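Local coordinates for protein pilin (Clostridioides difficile, PDB 6T8S) that probably serves as the major building block of type IV pili, the thin surface fibres that the bacterium assembles from many pilin copies, at residues Leu60-Leu72 / Gln82-Gln96. Numbering follows the deposited sequence. Where two conformers were deposited one is given.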
loop_
_atom_site.group_PDB
_atom_site.type_symbol
_atom_site.label_atom_id
_atom_site.label_comp_id
_atom_site.label_asym_id
_atom_site.label_seq_id
_atom_site.Cartn_x
_atom_site.Cartn_y
_atom_site.Cartn_z
ATOM N N LEU A 60 12.968 -6.844 3.157
ATOM C CA LEU A 60 11.995 -5.714 3.132
ATOM C C LEU A 60 11.661 -5.366 1.689
ATOM O O LEU A 60 12.563 -5.086 0.908
ATOM C CB LEU A 60 12.592 -4.495 3.834
ATOM C CG LEU A 60 12.709 -4.592 5.348
ATOM C CD1 LEU A 60 13.542 -3.437 5.890
ATOM C CD2 LEU A 60 11.342 -4.627 5.995
ATOM N N PRO A 61 10.370 -5.379 1.287
ATOM C CA PRO A 61 9.959 -4.790 0.016
ATOM C C PRO A 61 10.372 -3.310 0.012
ATOM O O PRO A 61 10.302 -2.683 1.052
ATOM C CB PRO A 61 8.439 -4.958 -0.003
ATOM C CG PRO A 61 8.191 -6.122 0.924
ATOM C CD PRO A 61 9.241 -5.980 2.008
ATOM N N ASP A 62 10.802 -2.808 -1.146
ATOM C CA ASP A 62 11.365 -1.442 -1.320
ATOM C C ASP A 62 10.420 -0.625 -2.214
ATOM O O ASP A 62 9.880 0.399 -1.744
ATOM C CB ASP A 62 12.782 -1.536 -1.895
ATOM C CG ASP A 62 13.426 -0.191 -2.188
ATOM O OD1 ASP A 62 13.222 0.743 -1.395
ATOM O OD2 ASP A 62 14.115 -0.091 -3.218
ATOM N N LYS A 63 10.226 -1.074 -3.451
ATOM C CA LYS A 63 9.390 -0.372 -4.457
ATOM C C LYS A 63 8.333 -1.341 -4.980
ATOM O O LYS A 63 8.626 -2.557 -5.102
ATOM C CB LYS A 63 10.220 0.118 -5.644
ATOM C CG LYS A 63 11.201 1.241 -5.343
ATOM C CD LYS A 63 12.081 1.599 -6.536
ATOM C CE LYS A 63 11.313 2.075 -7.758
ATOM N NZ LYS A 63 10.713 3.416 -7.551
ATOM N N ALA A 64 7.163 -0.809 -5.301
ATOM C CA ALA A 64 6.061 -1.562 -5.933
ATOM C C ALA A 64 6.376 -1.757 -7.419
ATOM O O ALA A 64 6.956 -0.853 -8.039
ATOM C CB ALA A 64 4.766 -0.835 -5.712
ATOM N N ASP A 65 5.976 -2.888 -8.001
ATOM C CA ASP A 65 6.166 -3.160 -9.452
ATOM C C ASP A 65 5.296 -2.225 -10.311
ATOM O O ASP A 65 5.590 -2.091 -11.510
ATOM C CB ASP A 65 5.907 -4.631 -9.759
ATOM C CG ASP A 65 7.093 -5.535 -9.469
ATOM O OD1 ASP A 65 8.108 -5.040 -8.951
ATOM O OD2 ASP A 65 7.011 -6.720 -9.822
ATOM N N ILE A 66 4.287 -1.568 -9.732
ATOM C CA ILE A 66 3.416 -0.579 -10.442
ATOM C C ILE A 66 4.020 0.831 -10.325
ATOM O O ILE A 66 3.413 1.770 -10.875
ATOM C CB ILE A 66 1.967 -0.630 -9.920
ATOM C CG1 ILE A 66 1.887 -0.321 -8.422
ATOM C CG2 ILE A 66 1.318 -1.962 -10.282
ATOM C CD1 ILE A 66 0.491 -0.314 -7.849
ATOM N N GLY A 67 5.173 0.965 -9.675
ATOM C CA GLY A 67 5.849 2.252 -9.401
ATOM C C GLY A 67 5.691 2.666 -7.950
ATOM O O GLY A 67 4.644 2.344 -7.349
ATOM N N GLY A 68 6.687 3.357 -7.387
ATOM C CA GLY A 68 6.541 4.057 -6.098
ATOM C C GLY A 68 7.172 3.314 -4.934
ATOM O O GLY A 68 7.073 2.065 -4.862
ATOM N N LYS A 69 7.831 4.048 -4.042
ATOM C CA LYS A 69 8.424 3.474 -2.807
ATOM C C LYS A 69 7.313 3.209 -1.789
ATOM O O LYS A 69 6.319 3.953 -1.752
ATOM C CB LYS A 69 9.448 4.432 -2.196
ATOM C CG LYS A 69 10.796 4.466 -2.899
ATOM C CD LYS A 69 11.745 5.472 -2.287
ATOM C CE LYS A 69 12.857 5.878 -3.229
ATOM N NZ LYS A 69 13.869 6.705 -2.532
ATOM N N TYR A 70 7.489 2.191 -0.954
ATOM C CA TYR A 70 6.531 1.866 0.125
ATOM C C TYR A 70 6.871 2.704 1.362
ATOM O O TYR A 70 8.068 2.949 1.625
ATOM C CB TYR A 70 6.598 0.380 0.484
ATOM C CG TYR A 70 6.116 -0.589 -0.569
ATOM C CD1 TYR A 70 4.804 -0.573 -1.008
ATOM C CD2 TYR A 70 6.949 -1.580 -1.070
ATOM C CE1 TYR A 70 4.340 -1.483 -1.946
ATOM C CE2 TYR A 70 6.501 -2.503 -2.003
ATOM C CZ TYR A 70 5.188 -2.461 -2.439
ATOM O OH TYR A 70 4.716 -3.359 -3.356
ATOM N N LYS A 71 5.851 3.075 2.131
ATOM C CA LYS A 71 6.016 3.506 3.546
ATOM C C LYS A 71 4.724 3.208 4.307
ATOM O O LYS A 71 3.711 2.893 3.659
ATOM C CB LYS A 71 6.468 4.974 3.622
ATOM C CG LYS A 71 5.438 6.030 3.285
ATOM C CD LYS A 71 5.966 7.468 3.538
ATOM C CE LYS A 71 5.879 7.909 4.985
ATOM N NZ LYS A 71 6.451 9.260 5.235
ATOM N N LEU A 72 4.782 3.277 5.634
ATOM C CA LEU A 72 3.636 3.008 6.529
ATOM C C LEU A 72 3.219 4.321 7.187
ATOM O O LEU A 72 4.112 4.997 7.745
ATOM C CB LEU A 72 4.051 1.984 7.588
ATOM C CG LEU A 72 4.330 0.577 7.066
ATOM C CD1 LEU A 72 4.866 -0.302 8.177
ATOM C CD2 LEU A 72 3.082 -0.035 6.471
ATOM N N GLN A 82 1.290 3.183 2.108
ATOM C CA GLN A 82 1.456 4.209 1.060
ATOM C C GLN A 82 2.383 3.641 -0.008
ATOM O O GLN A 82 3.445 3.060 0.331
ATOM C CB GLN A 82 2.002 5.500 1.681
ATOM C CG GLN A 82 2.339 6.572 0.640
ATOM C CD GLN A 82 2.804 7.855 1.296
ATOM O OE1 GLN A 82 2.366 8.190 2.393
ATOM N NE2 GLN A 82 3.702 8.576 0.635
ATOM N N ILE A 83 1.989 3.795 -1.267
ATOM C CA ILE A 83 2.788 3.357 -2.438
ATOM C C ILE A 83 3.058 4.606 -3.279
ATOM O O ILE A 83 2.136 5.086 -3.939
ATOM C CB ILE A 83 2.062 2.258 -3.231
ATOM C CG1 ILE A 83 1.488 1.175 -2.310
ATOM C CG2 ILE A 83 2.991 1.677 -4.294
ATOM C CD1 ILE A 83 0.662 0.144 -3.026
ATOM N N GLY A 84 4.290 5.089 -3.224
ATOM C CA GLY A 84 4.717 6.289 -3.958
ATOM C C GLY A 84 5.091 7.411 -3.021
ATOM O O GLY A 84 4.705 7.394 -1.836
ATOM N N THR A 85 5.803 8.384 -3.569
ATOM C CA THR A 85 6.255 9.588 -2.844
ATOM C C THR A 85 6.229 10.749 -3.837
ATOM O O THR A 85 5.767 10.556 -4.975
ATOM C CB THR A 85 7.657 9.362 -2.276
ATOM O OG1 THR A 85 8.504 9.201 -3.417
ATOM C CG2 THR A 85 7.735 8.168 -1.345
ATOM N N ASN A 86 6.779 11.894 -3.440
ATOM C CA ASN A 86 6.987 13.060 -4.340
ATOM C C ASN A 86 7.765 12.661 -5.606
ATOM O O ASN A 86 7.511 13.254 -6.673
ATOM C CB ASN A 86 7.715 14.175 -3.601
ATOM C CG ASN A 86 9.086 13.747 -3.136
ATOM O OD1 ASN A 86 9.209 12.874 -2.279
ATOM N ND2 ASN A 86 10.116 14.369 -3.688
ATOM N N ASP A 87 8.670 11.685 -5.504
ATOM C CA ASP A 87 9.599 11.282 -6.599
ATOM C C ASP A 87 8.847 10.491 -7.679
ATOM O O ASP A 87 9.186 10.633 -8.873
ATOM C CB ASP A 87 10.785 10.475 -6.060
ATOM C CG ASP A 87 11.819 11.287 -5.291
ATOM O OD1 ASP A 87 12.095 12.427 -5.697
ATOM O OD2 ASP A 87 12.339 10.769 -4.281
ATOM N N GLU A 88 7.879 9.658 -7.292
ATOM C CA GLU A 88 7.221 8.726 -8.242
ATOM C C GLU A 88 6.014 8.089 -7.558
ATOM O O GLU A 88 6.161 7.680 -6.398
ATOM C CB GLU A 88 8.233 7.675 -8.696
ATOM C CG GLU A 88 7.629 6.539 -9.493
ATOM C CD GLU A 88 8.636 5.457 -9.854
ATOM O OE1 GLU A 88 9.355 5.650 -10.846
ATOM O OE2 GLU A 88 8.734 4.448 -9.112
ATOM N N GLY A 89 4.876 8.070 -8.247
ATOM C CA GLY A 89 3.651 7.394 -7.795
ATOM C C GLY A 89 3.461 6.097 -8.551
ATOM O O GLY A 89 4.406 5.654 -9.238
ATOM N N VAL A 90 2.267 5.525 -8.461
ATOM C CA VAL A 90 1.910 4.273 -9.187
ATOM C C VAL A 90 1.345 4.640 -10.555
ATOM O O VAL A 90 0.825 5.770 -10.729
ATOM C CB VAL A 90 0.918 3.410 -8.394
ATOM C CG1 VAL A 90 1.378 3.200 -6.963
ATOM C CG2 VAL A 90 -0.497 3.949 -8.444
ATOM N N THR A 91 1.403 3.689 -11.483
ATOM C CA THR A 91 0.654 3.755 -12.752
ATOM C C THR A 91 -0.248 2.517 -12.841
ATOM O O THR A 91 0.267 1.400 -12.665
ATOM C CB THR A 91 1.614 3.935 -13.932
ATOM O OG1 THR A 91 2.279 5.183 -13.727
ATOM C CG2 THR A 91 0.902 3.947 -15.266
ATOM N N LEU A 92 -1.536 2.738 -13.093
ATOM C CA LEU A 92 -2.565 1.676 -13.239
ATOM C C LEU A 92 -3.425 1.961 -14.467
ATOM O O LEU A 92 -4.022 3.059 -14.558
ATOM C CB LEU A 92 -3.433 1.609 -11.975
ATOM C CG LEU A 92 -2.710 1.184 -10.696
ATOM C CD1 LEU A 92 -3.594 1.399 -9.474
ATOM C CD2 LEU A 92 -2.265 -0.272 -10.791
ATOM N N THR A 93 -3.512 0.986 -15.364
ATOM C CA THR A 93 -4.612 0.888 -16.352
ATOM C C THR A 93 -5.914 0.538 -15.621
ATOM O O THR A 93 -5.857 0.112 -14.444
ATOM C CB THR A 93 -4.264 -0.145 -17.424
ATOM O OG1 THR A 93 -4.312 -1.423 -16.780
ATOM C CG2 THR A 93 -2.915 0.111 -18.061
ATOM N N GLU A 94 -7.054 0.674 -16.300
ATOM C CA GLU A 94 -8.367 0.246 -15.763
ATOM C C GLU A 94 -8.320 -1.254 -15.455
ATOM O O GLU A 94 -8.811 -1.653 -14.377
ATOM C CB GLU A 94 -9.482 0.566 -16.758
ATOM C CG GLU A 94 -9.700 2.057 -16.939
ATOM C CD GLU A 94 -10.921 2.429 -17.766
ATOM O OE1 GLU A 94 -11.861 1.606 -17.856
ATOM O OE2 GLU A 94 -10.923 3.543 -18.318
ATOM N N ALA A 95 -7.721 -2.057 -16.340
ATOM C CA ALA A 95 -7.623 -3.525 -16.161
ATOM C C ALA A 95 -6.796 -3.837 -14.901
ATOM O O ALA A 95 -7.166 -4.783 -14.167
ATOM C CB ALA A 95 -7.048 -4.183 -17.391
ATOM N N GLN A 96 -5.736 -3.070 -14.627
ATOM C CA GLN A 96 -4.909 -3.262 -13.402
ATOM C C GLN A 96 -5.727 -2.900 -12.154
ATOM O O GLN A 96 -5.705 -3.679 -11.162
ATOM C CB GLN A 96 -3.626 -2.444 -13.469
ATOM C CG GLN A 96 -2.579 -3.007 -14.425
ATOM C CD GLN A 96 -1.352 -2.133 -14.462
ATOM O OE1 GLN A 96 -1.420 -0.947 -14.795
ATOM N NE2 GLN A 96 -0.212 -2.705 -14.111
HETATM O O HOH W 1 8.456 6.802 -4.842
HETATM O O HOH W 2 5.934 5.880 -0.032
#
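Glu88 stretches out, CG opposite the backbone N (chi1 171°) and the chain straight to CD, while Lys63 bends back through chi3 (60°) and chi4 (70°), and the two side chains cross at about a right angle. Lys63 NZ meets Glu88 OE2 at 2.7 Å from above the carboxylate plane, a salt bridge. The same oxygen accepts a hydrogen bond from Gly68 N at 2.9 Å on its anti side, so a long acid here serves a lysine ammonium and a backbone amide at once. Gly68 CA lies 3.6 Å from Gly84 CA, an approach that two glycines, with no side chains between them, allow.

Beyond this crossing the chains pair as the end of an antiparallel hairpin. Lys71 and Gln82 form a hydrogen-bonded pair, the aliphatic part of the lysine lying alongside the glutamine amide, whose NE2 is held by Gly84 O; Lys71 NZ itself reaches Gln47 O. On the other face Ile83 CG1 sits at the edge of the Tyr70 ring, 3.9 Å from Tyr70 CE1, while the phenol hydroxyl is hydrogen-bonded to Asp22 of helix 9-37. Ile83 CG2 presses tightly on Ala64 CB (3.4 Å), where a small methyl fits.

At the other end, Thr91 N donates a hydrogen bond to Ile66 O (2.8 Å), the carbonyl of the third residue of the type I turn 64-67. Branched Ile66 lies beside Val90, with Ile66 CD1 3.7 Å from Val90 CG1, and its CG2 touches Leu92 CD2. A water linking Lys69 N, Thr85 OG1 and Glu88 O bridges the loops.

Polar bonds thus fasten the loop 63-69 to segment 82-96 while Ala64 and Ile66 also pack against Val19 of helix 9-37, and sharing by two donors would probably stabilise the ionised form of Glu88.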